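Local coordinates for protein DNA polymerase III, beta subunit (Thermotoga maritima, PDB 1VPK) that probably tethers DNA polymerases and other proteins to DNA for processive replication, as a ring-shaped beta sliding clamp homodimer encircling the duplex, at residues K211-V216 against T243-V248. Residues are numbered along the deposited sequence; the frame is centred on the assembly and turned at random.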
# COMPACT_ATOMS: atom_id res chain seq x y z
N LYS A 211 -18.48 1.79 -10.96
CA LYS A 211 -17.25 1.03 -10.79
C LYS A 211 -17.20 -0.22 -11.69
O LYS A 211 -16.13 -0.64 -12.17
CB LYS A 211 -17.08 0.68 -9.31
CG LYS A 211 -16.75 1.94 -8.46
CD LYS A 211 -16.46 1.61 -7.00
CE LYS A 211 -16.33 2.86 -6.02
NZ LYS A 211 -16.79 2.44 -4.60
N GLU A 212 -18.36 -0.80 -11.95
CA GLU A 212 -18.41 -1.89 -12.90
C GLU A 212 -18.23 -1.30 -14.31
O GLU A 212 -17.54 -1.89 -15.12
CB GLU A 212 -19.71 -2.72 -12.76
CG GLU A 212 -19.87 -3.80 -13.82
CD GLU A 212 -18.71 -4.79 -13.96
OE1 GLU A 212 -17.84 -4.97 -13.08
OE2 GLU A 212 -18.71 -5.49 -14.98
N VAL A 213 -18.81 -0.15 -14.60
CA VAL A 213 -18.63 0.50 -15.91
C VAL A 213 -17.14 0.68 -16.18
O VAL A 213 -16.63 0.26 -17.24
CB VAL A 213 -19.41 1.84 -16.01
CG1 VAL A 213 -19.01 2.64 -17.23
CG2 VAL A 213 -20.91 1.54 -16.09
N GLN A 214 -16.44 1.23 -15.17
CA GLN A 214 -15.03 1.49 -15.26
C GLN A 214 -14.26 0.18 -15.47
O GLN A 214 -13.28 0.11 -16.23
CB GLN A 214 -14.53 2.10 -13.97
CG GLN A 214 -14.61 3.57 -13.83
CD GLN A 214 -13.66 4.03 -12.73
OE1 GLN A 214 -13.78 3.61 -11.56
NE2 GLN A 214 -12.68 4.84 -13.10
N ASN A 215 -14.68 -0.86 -14.75
CA ASN A 215 -14.04 -2.17 -14.83
C ASN A 215 -14.14 -2.73 -16.25
O ASN A 215 -13.18 -3.27 -16.82
CB ASN A 215 -14.73 -3.11 -13.84
CG ASN A 215 -14.05 -4.42 -13.72
OD1 ASN A 215 -12.84 -4.48 -13.53
ND2 ASN A 215 -14.82 -5.50 -13.80
N VAL A 216 -15.33 -2.59 -16.82
CA VAL A 216 -15.59 -3.01 -18.20
C VAL A 216 -14.64 -2.28 -19.20
O VAL A 216 -13.90 -2.92 -19.99
CB VAL A 216 -17.08 -2.75 -18.58
CG1 VAL A 216 -17.31 -2.95 -20.06
CG2 VAL A 216 -17.95 -3.71 -17.84
N THR A 243 -23.63 -5.58 -19.89
CA THR A 243 -23.80 -5.06 -18.56
C THR A 243 -25.09 -4.25 -18.53
O THR A 243 -25.28 -3.40 -19.37
CB THR A 243 -22.59 -4.18 -18.16
OG1 THR A 243 -21.40 -4.99 -18.17
CG2 THR A 243 -22.76 -3.59 -16.78
N VAL A 244 -25.95 -4.51 -17.53
CA VAL A 244 -27.22 -3.83 -17.40
C VAL A 244 -27.33 -3.33 -15.99
O VAL A 244 -26.99 -4.04 -15.02
CB VAL A 244 -28.45 -4.70 -17.81
CG1 VAL A 244 -28.65 -5.89 -16.83
CG2 VAL A 244 -29.70 -3.85 -17.85
N MET A 245 -27.75 -2.09 -15.85
CA MET A 245 -27.80 -1.44 -14.55
C MET A 245 -29.13 -0.78 -14.36
O MET A 245 -29.57 -0.04 -15.24
CB MET A 245 -26.72 -0.39 -14.47
CG MET A 245 -25.36 -0.94 -14.47
SD MET A 245 -24.09 0.12 -15.18
CE MET A 245 -24.62 0.23 -16.91
N ARG A 246 -29.79 -1.01 -13.23
CA ARG A 246 -31.02 -0.25 -12.91
C ARG A 246 -30.65 1.13 -12.50
O ARG A 246 -29.78 1.34 -11.67
CB ARG A 246 -31.87 -0.89 -11.81
CG ARG A 246 -32.43 -2.30 -12.21
CD ARG A 246 -33.06 -3.04 -11.02
NE ARG A 246 -34.09 -2.24 -10.32
CZ ARG A 246 -35.37 -2.17 -10.68
NH1 ARG A 246 -35.82 -2.83 -11.75
NH2 ARG A 246 -36.22 -1.44 -9.97
N VAL A 247 -31.39 2.09 -13.05
CA VAL A 247 -31.17 3.51 -12.84
C VAL A 247 -31.49 3.91 -11.40
O VAL A 247 -32.32 3.28 -10.79
CB VAL A 247 -32.03 4.20 -13.94
CG1 VAL A 247 -32.92 5.28 -13.44
CG2 VAL A 247 -31.15 4.52 -15.10
N VAL A 248 -30.82 4.89 -10.80
CA VAL A 248 -31.19 5.22 -9.43
C VAL A 248 -32.55 5.96 -9.36
O VAL A 248 -32.79 6.91 -10.08
CB VAL A 248 -30.10 6.00 -8.72
CG1 VAL A 248 -30.52 6.29 -7.29
CG2 VAL A 248 -28.79 5.21 -8.74
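M245 leaves its strand with CG anti to its own carbonyl carbon (chi1 -68°), and the extended chi2 carries SD to V213 on the facing helix, while the bend at chi3 brings CE alongside the same methyl. There V213 CG2 lies 3.6 Å from M245 SD and 4.0 Å from M245 CE, the two side chains meeting at about a right angle. T243, two residues back on the same side of the strand, divides its branches between two helical partners. Its hydroxyl oxygen OG1 packs 3.7 Å from V216 CG2, the two side chains passing one another and pointing opposite ways, while T243 CG2 lies 4.1 Å from E212 CG. No hydrogen bond links the two segments, and the five touching residues are all buried.

E212 illustrates how an acid can serve such an interface: its CG makes the closest approach to T243, and the bend at chi2 directs OE1 to N215. OE1 accepts a hydrogen bond of 3.1 Å from N215 ND2 on its syn side, 34° out of the carboxylate plane. N215 ND2 also reaches the carbonyl of T27, and E212 OE1 is weakly bonded to K31 N, so this polar pair joins the central-domain helix to the end of helix 19-29 and the loop after it, in the N-terminal domain. Cutting E212 back to an alanine here is likely to leave N215 ND2 without its carboxylate acceptor, remove the weak tie to K31 N and open a gap beside T243 CG2.

Helix 211-216 and strand 243-246 run nearly antiparallel, at 165°, with their axes 10.1 Å apart. Such packing of a helix against an antiparallel sheet, here in the central domain, is characteristic of the DNA clamp fold, in which outer sheets support helices that line the ring's inner surface.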